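Side-chain contacts in oligoribonuclease (Colwellia psychrerythraea, PDB 6A4D), which probably acts as a 3'-to-5' exonuclease of the RNase H-like superfamily, trimming very short RNAs to mononucleotides: residues Glu67-Lys71 against Ser72-Gln76; Asp56-Asp59 against Asn60-Pro63; Leu162-Asp165 against Ala166-Ser170. The protein carries 1 engineered substitution. One frame throughout, in Å; residues are numbered along the deposited sequence.

Contact 1 of 3, residues Glu67-Lys71 against Ser72-Gln76; sequences EHHGK and SGLTQ
L74 lays one branch of its side chain over the imidazole of H69, and this pair forms the dense part of the turn between helices 63-72 and 74-80. The methyl CD2 stands 3.9 Å from the ring centroid, 22° off the normal, a CH-pi contact shifted toward the rim, where L74 CD2 is 3.6 Å from H69 CD2. A chi1 of 173° puts CG of L74 opposite its own backbone N, and the two side chains run side by side, pointing the same way. T75 adds a second wall, its OG1 lying 3.4 Å from H69 CB. The backbone of the turn is held by hydrogen bonds. G73 N binds G70 O at 2.9 Å and L74 N binds H69 O weakly at 3.1 Å; with the positive phi of G73 (67°), these two make a Schellman motif. T75 N adds a further bond to H69 O. Glycine suits position 73 because it lacks the CB that burdens such a backbone, and it also serves as N-cap of the next helix. S72, a small polar residue, donates its backbone N to H68 O and takes a weak bond from L74 N on OG.

The solvent side is loose. Exposed K71 meets S72 only near its base, at CB, and H68, half exposed, anchors ND1 on W64 O instead. Inside, H69 is buried against E17 and L29. The L74 methyl over one face probably limits the ring's rotation, while NE2 is directed to the bound nucleotide through a weak hydrogen bond.

Contact 2 of 3, residues Asp56-Asp59 against Asn60-Pro63; sequences DVLD and NMNP. With 9RC (5'-O-[(S)-hydroxy(4-nitrophenoxy)phosphoryl]thymidine), chain D.
The backbone N of N60 is shared between two carbonyls of the helical turn before it: it donates to V57 O at 3.3 Å, from well above that carbonyl's plane, and weakly to D56 O at 3.5 Å. Both bonds tie N60 to the turn of 56-59. The next residue, M61, turns back under the same turn. Its CG lies between the backbone N and the carbonyl carbon (chi1 62°), and from there the extended, flexible thioether passes across L58 O, with M61 CG 3.3 Å and M61 CE 3.4 Å from that oxygen. The methyl end then runs alongside the leucine, M61 CE to L58 CD2 being 4.1 Å. Both buried side chains also rest on L29 and T75, which fastens helix 55-59 to strand 28-36 and helix 74-80. With an alanine here in place of M61, everything beyond CB would go, which is likely to open a gap beside L58 CD2 and T75. D59 OD1 forms a salt bridge with R79 of helix 74-80. Beyond M61 the chain starts helix 63-72, with N62 as N-cap: its OD1 accepts the backbone N of C65. Asparagine offers two unlike ends, so N62 ND2 can also donate to the bound nucleotide, meeting the thymine carbonyl OAJ at 3.1 Å with an N-H...O angle of 166°.

Contact 3 of 3, residues Leu162-Asp165 against Ala166-Ser170; sequences LALD and AIKES. Engineered in segment 166-170: A166 (natural residue Asp). With 9RC (5'-O-[(S)-hydroxy(4-nitrophenoxy)phosphoryl]thymidine), chain C.
A166 completes the first turn of helix 163-180, its backbone N bonded to L162 O at 3.2 Å. This alanine is engineered; the natural residue is aspartate. Its CB touches A163 O at 3.5 Å and lies against D15 of strand 11-18. I167 follows, bonding its N to the same A163 O and bringing CG1 within 3.4 Å of it; CG1 sits beside the backbone N (chi1 -64°), which folds that branch back over the preceding turn. A branched apolar residue fits here, since its side chain presses on W13 and A32 of the sheet, while the small A163, which touches E30 and A32, is consistent with close approach of the helix to strand 28-36.

K168 donates its N to L164 O at 3.1 Å and stretches its extended chain back past that carbonyl, K168 CG lying 3.3 Å from L164 O. Its aliphatic part thus lines the turn beside L164, and K168 NZ ends 4.4 Å from D165 OD2, opposite charges beyond a salt bridge. E169 N binds D165 O, and E169 CB packs 3.2 Å from that oxygen. The carboxylate is placed by a second residue: OE1 is hydrogen-bonded to T158 OG1, while E169 OE2 lies 3.8 Å from the nitro nitrogen NBB of the bound analogue. Last, buried S170 binds its N to A166 O, and its OG is hydrogen-bonded to N110 OD1.

A long C-terminal helix packed on a mixed sheet, its natural aspartate position facing an acidic residue of the first strand, is consistent with the DEDD exonucleases of the RNase H-like fold.

Overall arrangement
From the N terminus contacts 2, 1 and 3 come in series; none nests in or crosses another, and each closes only a local turn. Contact 2 carries the chain from helix 55-59 into helix 63-72, and contact 1 from there into helix 74-80. These two touch, L58 CD1 packing at 3.4 Å on T75 O, so the three short helices form one cluster. Contact 3 starts helix 163-180, its centre about 16 Å from that of contact 1. All three rest on strand 28-36; contacts 1 and 3 also reach strand 11-18. H69 of contact 1 and N62 of contact 2 belong to one nucleotide pocket, E169 and S170 of contact 3 to another for the same ligand.

Contact 1 of 3, residues Glu67-Lys71 against Ser72-Gln76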
loop_
_atom_site.group_PDB
_atom_site.type_symbol
_atom_site.label_atom_id
_atom_site.label_comp_id
_atom_site.label_asym_id
_atom_site.label_seq_id
_atom_site.Cartn_x
_atom_site.Cartn_y
_atom_site.Cartn_z
ATOM N N GLU A 67 15.569 19.859 -8.169
ATOM C CA GLU A 67 15.418 20.809 -7.066
ATOM C C GLU A 67 15.768 20.114 -5.730
ATOM O O GLU A 67 16.886 20.329 -5.247
ATOM C CB GLU A 67 14.027 21.474 -7.081
ATOM C CG GLU A 67 13.986 22.935 -6.630
ATOM C CD GLU A 67 14.020 23.130 -5.121
ATOM O OE1 GLU A 67 13.611 22.211 -4.379
ATOM O OE2 GLU A 67 14.447 24.216 -4.667
ATOM N N HIS A 68 14.906 19.228 -5.199
ATOM C CA HIS A 68 15.121 18.645 -3.842
ATOM C C HIS A 68 16.322 17.719 -3.670
ATOM O O HIS A 68 16.987 17.763 -2.627
ATOM C CB HIS A 68 13.862 17.977 -3.326
ATOM C CG HIS A 68 12.721 18.935 -3.191
ATOM N ND1 HIS A 68 11.846 19.199 -4.225
ATOM C CD2 HIS A 68 12.356 19.746 -2.169
ATOM C CE1 HIS A 68 10.965 20.102 -3.829
ATOM N NE2 HIS A 68 11.251 20.449 -2.585
ATOM N N HIS A 69 16.635 16.892 -4.669
ATOM C CA HIS A 69 17.828 16.038 -4.547
ATOM C C HIS A 69 19.074 16.798 -4.810
ATOM O O HIS A 69 20.129 16.468 -4.224
ATOM C CB HIS A 69 17.757 14.826 -5.460
ATOM C CG HIS A 69 16.601 13.941 -5.144
ATOM N ND1 HIS A 69 15.929 13.210 -6.098
ATOM C CD2 HIS A 69 15.965 13.716 -3.973
ATOM C CE1 HIS A 69 14.934 12.560 -5.518
ATOM N NE2 HIS A 69 14.936 12.850 -4.230
ATOM N N GLY A 70 18.972 17.799 -5.703
ATOM C CA GLY A 70 20.012 18.829 -5.811
ATOM C C GLY A 70 20.175 19.450 -4.435
ATOM O O GLY A 70 21.211 19.276 -3.800
ATOM N N LYS A 71 19.105 20.094 -3.959
ATOM C CA LYS A 71 19.049 20.700 -2.619
ATOM C C LYS A 71 19.824 19.867 -1.598
ATOM O O LYS A 71 20.735 20.384 -0.976
ATOM C CB LYS A 71 17.599 20.914 -2.152
ATOM C CG LYS A 71 17.155 22.359 -2.001
ATOM C CD LYS A 71 15.690 22.406 -1.542
ATOM C CE LYS A 71 15.162 23.830 -1.340
ATOM N NZ LYS A 71 15.665 24.480 -0.085
ATOM N N SER A 72 19.527 18.568 -1.487
ATOM C CA SER A 72 20.092 17.738 -0.399
ATOM C C SER A 72 21.465 17.108 -0.638
ATOM O O SER A 72 22.025 16.480 0.276
ATOM C CB SER A 72 19.098 16.643 0.014
ATOM O OG SER A 72 19.371 15.416 -0.641
ATOM N N GLY A 73 22.007 17.242 -1.845
ATOM C CA GLY A 73 23.280 16.591 -2.203
ATOM C C GLY A 73 23.176 15.069 -2.261
ATOM O O GLY A 73 24.172 14.354 -2.020
ATOM N N LEU A 74 21.968 14.577 -2.551
ATOM C CA LEU A 74 21.767 13.164 -2.910
ATOM C C LEU A 74 22.332 13.012 -4.312
ATOM O O LEU A 74 23.197 12.158 -4.538
ATOM C CB LEU A 74 20.287 12.762 -2.888
ATOM C CG LEU A 74 19.876 11.367 -3.394
ATOM C CD1 LEU A 74 20.657 10.253 -2.711
ATOM C CD2 LEU A 74 18.385 11.148 -3.166
ATOM N N THR A 75 21.867 13.886 -5.213
ATOM C CA THR A 75 22.419 14.012 -6.552
ATOM C C THR A 75 23.926 13.906 -6.600
ATOM O O THR A 75 24.466 13.209 -7.469
ATOM C CB THR A 75 22.037 15.318 -7.223
ATOM O OG1 THR A 75 20.621 15.459 -7.196
ATOM C CG2 THR A 75 22.499 15.311 -8.686
ATOM N N GLN A 76 24.592 14.558 -5.654
ATOM C CA GLN A 76 26.042 14.551 -5.616
ATOM C C GLN A 76 26.554 13.203 -5.151
ATOM O O GLN A 76 27.486 12.646 -5.764
ATOM C CB GLN A 76 26.591 15.684 -4.718
ATOM C CG GLN A 76 28.115 15.685 -4.490
ATOM C CD GLN A 76 28.958 15.597 -5.777
ATOM O OE1 GLN A 76 28.560 16.050 -6.855
ATOM N NE2 GLN A 76 30.137 15.010 -5.652
#

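Contact 2 of 3, residues Asp56-Asp59 against Asn60-Pro63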
loop_
_atom_site.group_PDB
_atom_site.type_symbol
_atom_site.label_atom_id
_atom_site.label_comp_id
_atom_site.label_asym_id
_atom_site.label_seq_id
_atom_site.Cartn_x
_atom_site.Cartn_y
_atom_site.Cartn_z
ATOM N N ASP A 56 23.686 11.386 -17.459
ATOM C CA ASP A 56 22.465 11.374 -18.266
ATOM C C ASP A 56 21.276 11.318 -17.328
ATOM O O ASP A 56 20.348 12.122 -17.434
ATOM C CB ASP A 56 22.378 10.170 -19.196
ATOM C CG ASP A 56 20.982 10.012 -19.788
ATOM O OD1 ASP A 56 20.537 10.983 -20.401
ATOM O OD2 ASP A 56 20.315 8.958 -19.625
ATOM N N VAL A 57 21.326 10.366 -16.394
ATOM C CA VAL A 57 20.181 10.124 -15.539
ATOM C C VAL A 57 19.924 11.325 -14.640
ATOM O O VAL A 57 18.815 11.848 -14.617
ATOM C CB VAL A 57 20.337 8.825 -14.712
ATOM C CG1 VAL A 57 19.317 8.762 -13.573
ATOM C CG2 VAL A 57 20.167 7.640 -15.636
ATOM N N LEU A 58 20.949 11.766 -13.930
ATOM C CA LEU A 58 20.740 12.728 -12.869
ATOM C C LEU A 58 20.216 14.061 -13.406
ATOM O O LEU A 58 19.237 14.630 -12.879
ATOM C CB LEU A 58 22.018 12.904 -12.061
ATOM C CG LEU A 58 22.315 11.679 -11.181
ATOM C CD1 LEU A 58 23.689 11.860 -10.538
ATOM C CD2 LEU A 58 21.214 11.412 -10.125
ATOM N N ASP A 59 20.797 14.483 -14.526
ATOM C CA ASP A 59 20.475 15.775 -15.136
ATOM C C ASP A 59 19.110 15.864 -15.841
ATOM O O ASP A 59 18.675 16.980 -16.096
ATOM C CB ASP A 59 21.605 16.189 -16.072
ATOM C CG ASP A 59 22.965 16.140 -15.392
ATOM O OD1 ASP A 59 22.997 15.950 -14.151
ATOM O OD2 ASP A 59 24.010 16.259 -16.084
ATOM N N ASN A 60 18.439 14.731 -16.102
ATOM C CA ASN A 60 17.129 14.711 -16.787
ATOM C C ASN A 60 15.946 14.104 -16.011
ATOM O O ASN A 60 14.903 13.818 -16.615
ATOM C CB ASN A 60 17.288 13.985 -18.118
ATOM C CG ASN A 60 18.277 14.686 -19.026
ATOM O OD1 ASN A 60 19.369 14.186 -19.285
ATOM N ND2 ASN A 60 17.910 15.879 -19.477
ATOM N N MET A 61 16.101 13.896 -14.689
ATOM C CA MET A 61 14.941 13.595 -13.795
ATOM C C MET A 61 13.985 14.819 -13.666
ATOM O O MET A 61 14.362 15.920 -14.043
ATOM C CB MET A 61 15.436 13.107 -12.419
ATOM C CG MET A 61 16.287 14.053 -11.565
ATOM S SD MET A 61 17.260 13.151 -10.330
ATOM C CE MET A 61 18.375 14.332 -9.569
ATOM N N ASN A 62 12.763 14.657 -13.159
ATOM C CA ASN A 62 11.809 15.791 -13.135
ATOM C C ASN A 62 12.300 17.033 -12.322
ATOM O O ASN A 62 13.335 16.954 -11.623
ATOM C CB ASN A 62 10.400 15.325 -12.745
ATOM C CG ASN A 62 10.254 14.984 -11.266
ATOM O OD1 ASN A 62 11.009 15.462 -10.396
ATOM N ND2 ASN A 62 9.233 14.183 -10.970
ATOM N N PRO A 63 11.619 18.208 -12.469
ATOM C CA PRO A 63 12.202 19.434 -11.830
ATOM C C PRO A 63 12.169 19.442 -10.288
ATOM O O PRO A 63 13.118 19.936 -9.644
ATOM C CB PRO A 63 11.366 20.581 -12.404
ATOM C CG PRO A 63 10.737 20.028 -13.647
ATOM C CD PRO A 63 10.541 18.552 -13.425
HETATM O OAJ 9RC D . 9.138 13.324 -7.996
HETATM C CAE 9RC D . 8.594 13.570 -6.920
HETATM N NAI 9RC D . 7.860 14.754 -6.790
HETATM C CAL 9RC D . 7.229 15.082 -5.605
HETATM O OAS 9RC D . 6.630 16.148 -5.537
HETATM C CAT 9RC D . 7.301 14.224 -4.519
HETATM C CAU 9RC D . 6.663 14.554 -3.309
HETATM C CAF 9RC D . 8.013 13.046 -4.674
HETATM N NAB 9RC D . 8.664 12.711 -5.885
HETATM C CAA 9RC D . 9.441 11.427 -6.047
HETATM O OAC 9RC D . 9.084 10.506 -5.011
HETATM C CAD 9RC D . 10.937 11.617 -5.916
HETATM C CAH 9RC D . 11.177 11.267 -4.478
HETATM O OAK 9RC D . 12.478 10.765 -4.238
HETATM C CAG 9RC D . 10.251 10.149 -4.274
HETATM C CAR 9RC D . 9.987 9.926 -2.739
HETATM O OAQ 9RC D . 9.277 11.029 -2.076
HETATM P PAP 9RC D . 9.867 11.765 -0.705
HETATM O OAO 9RC D . 9.855 10.849 0.480
HETATM O OAN 9RC D . 11.340 12.181 -1.153
HETATM O OAM 9RC D . 9.162 13.182 -0.435
HETATM C CAV 9RC D . 8.249 13.525 0.524
HETATM C CAW 9RC D . 7.457 14.630 0.194
HETATM C CAY 9RC D . 6.495 15.101 1.075
HETATM C CBA 9RC D . 6.315 14.455 2.302
HETATM N NBB 9RC D . 5.385 14.940 3.122
HETATM O OBD 9RC D . 4.054 14.279 3.195
HETATM O OBC 9RC D . 5.725 16.186 3.892
HETATM C CAZ 9RC D . 7.106 13.345 2.658
HETATM C CAX 9RC D . 8.078 12.877 1.771
#

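Contact 3 of 3, residues Leu162-Asp165 against Ala166-Ser170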
loop_
_atom_site.group_PDB
_atom_site.type_symbol
_atom_site.label_atom_id
_atom_site.label_comp_id
_atom_site.label_asym_id
_atom_site.label_seq_id
_atom_site.Cartn_x
_atom_site.Cartn_y
_atom_site.Cartn_z
ATOM N N LEU A 162 17.957 13.016 4.673
ATOM C CA LEU A 162 18.412 11.652 4.802
ATOM C C LEU A 162 17.211 10.756 4.535
ATOM O O LEU A 162 16.079 11.107 4.895
ATOM C CB LEU A 162 18.993 11.400 6.204
ATOM C CG LEU A 162 20.026 12.415 6.747
ATOM C CD1 LEU A 162 19.379 13.578 7.512
ATOM C CD2 LEU A 162 21.086 11.700 7.594
ATOM N N ALA A 163 17.448 9.640 3.848
ATOM C CA ALA A 163 16.471 8.563 3.801
ATOM C C ALA A 163 16.344 7.959 5.203
ATOM O O ALA A 163 15.226 7.609 5.586
ATOM C CB ALA A 163 16.822 7.501 2.770
ATOM N N LEU A 164 17.449 7.876 5.970
ATOM C CA LEU A 164 17.385 7.338 7.335
ATOM C C LEU A 164 16.480 8.149 8.238
ATOM O O LEU A 164 15.816 7.582 9.117
ATOM C CB LEU A 164 18.739 7.253 8.030
ATOM C CG LEU A 164 19.555 5.956 8.034
ATOM C CD1 LEU A 164 20.717 6.109 9.010
ATOM C CD2 LEU A 164 18.805 4.701 8.414
ATOM N N ASP A 165 16.480 9.461 8.039
ATOM C CA ASP A 165 15.710 10.356 8.881
ATOM C C ASP A 165 14.269 10.427 8.428
ATOM O O ASP A 165 13.421 10.710 9.228
ATOM C CB ASP A 165 16.330 11.765 8.946
ATOM C CG ASP A 165 17.396 11.875 10.023
ATOM O OD1 ASP A 165 17.066 12.211 11.182
ATOM O OD2 ASP A 165 18.567 11.607 9.725
ATOM N N ALA A 166 13.987 10.220 7.148
ATOM C CA ALA A 166 12.618 10.007 6.756
ATOM C C ALA A 166 12.018 8.763 7.501
ATOM O O ALA A 166 10.917 8.847 8.007
ATOM C CB ALA A 166 12.519 9.873 5.257
ATOM N N ILE A 167 12.769 7.657 7.594
ATOM C CA ILE A 167 12.332 6.423 8.235
ATOM C C ILE A 167 12.111 6.637 9.720
ATOM O O ILE A 167 11.124 6.145 10.253
ATOM C CB ILE A 167 13.361 5.266 8.121
ATOM C CG1 ILE A 167 13.573 4.841 6.667
ATOM C CG2 ILE A 167 12.909 4.040 8.921
ATOM C CD1 ILE A 167 14.787 3.948 6.453
ATOM N N LYS A 168 13.041 7.330 10.393
ATOM C CA LYS A 168 12.940 7.549 11.837
ATOM C C LYS A 168 11.757 8.406 12.111
ATOM O O LYS A 168 11.041 8.192 13.108
ATOM C CB LYS A 168 14.172 8.206 12.396
ATOM C CG LYS A 168 15.398 7.303 12.348
ATOM C CD LYS A 168 16.674 8.132 12.226
ATOM C CE LYS A 168 17.903 7.364 12.680
ATOM N NZ LYS A 168 19.098 8.179 12.373
ATOM N N GLU A 169 11.524 9.353 11.214
ATOM C CA GLU A 169 10.277 10.101 11.207
ATOM C C GLU A 169 8.923 9.309 11.150
ATOM O O GLU A 169 7.964 9.680 11.786
ATOM C CB GLU A 169 10.311 11.128 10.065
ATOM C CG GLU A 169 10.580 12.551 10.520
ATOM C CD GLU A 169 10.507 13.539 9.374
ATOM O OE1 GLU A 169 11.526 14.241 9.179
ATOM O OE2 GLU A 169 9.441 13.596 8.679
ATOM N N SER A 170 8.851 8.292 10.313
ATOM C CA SER A 170 7.675 7.442 10.187
ATOM C C SER A 170 7.464 6.659 11.474
ATOM O O SER A 170 6.341 6.559 11.948
ATOM C CB SER A 170 7.829 6.425 9.025
ATOM O OG SER A 170 8.330 7.052 7.853
HETATM O OAJ 9RC C . 3.339 8.731 -4.373
HETATM C CAE 9RC C . 3.097 9.940 -4.346
HETATM N NAI 9RC C . 2.272 10.487 -5.315
HETATM C CAL 9RC C . 1.976 11.857 -5.300
HETATM O OAS 9RC C . 1.239 12.295 -6.189
HETATM C CAT 9RC C . 2.501 12.677 -4.289
HETATM C CAU 9RC C . 2.216 14.051 -4.229
HETATM C CAF 9RC C . 3.331 12.104 -3.343
HETATM N NAB 9RC C . 3.616 10.721 -3.390
HETATM C CAA 9RC C . 4.502 10.080 -2.415
HETATM O OAC 9RC C . 3.898 9.985 -1.152
HETATM C CAD 9RC C . 5.719 10.940 -2.187
HETATM C CAH 9RC C . 6.270 10.313 -0.970
HETATM O OAK 9RC C . 7.154 9.307 -1.388
HETATM C CAG 9RC C . 5.035 9.716 -0.312
HETATM C CAR 9RC C . 4.783 10.465 0.954
HETATM O OAQ 9RC C . 3.529 10.002 1.433
HETATM P PAP 9RC C . 2.940 10.635 2.753
HETATM O OAO 9RC C . 1.680 9.701 3.091
HETATM O OAN 9RC C . 2.395 11.956 2.368
HETATM O OAM 9RC C . 4.218 10.588 3.654
HETATM C CAV 9RC C . 4.667 10.950 4.919
HETATM C CAW 9RC C . 6.021 10.626 5.295
HETATM C CAY 9RC C . 6.523 10.928 6.613
HETATM C CBA 9RC C . 5.687 11.584 7.569
HETATM N NBB 9RC C . 6.015 11.936 8.870
HETATM O OBD 9RC C . 5.628 13.384 9.510
HETATM O OBC 9RC C . 6.564 10.978 9.692
HETATM C CAZ 9RC C . 4.388 11.885 7.147
HETATM C CAX 9RC C . 3.854 11.588 5.871
#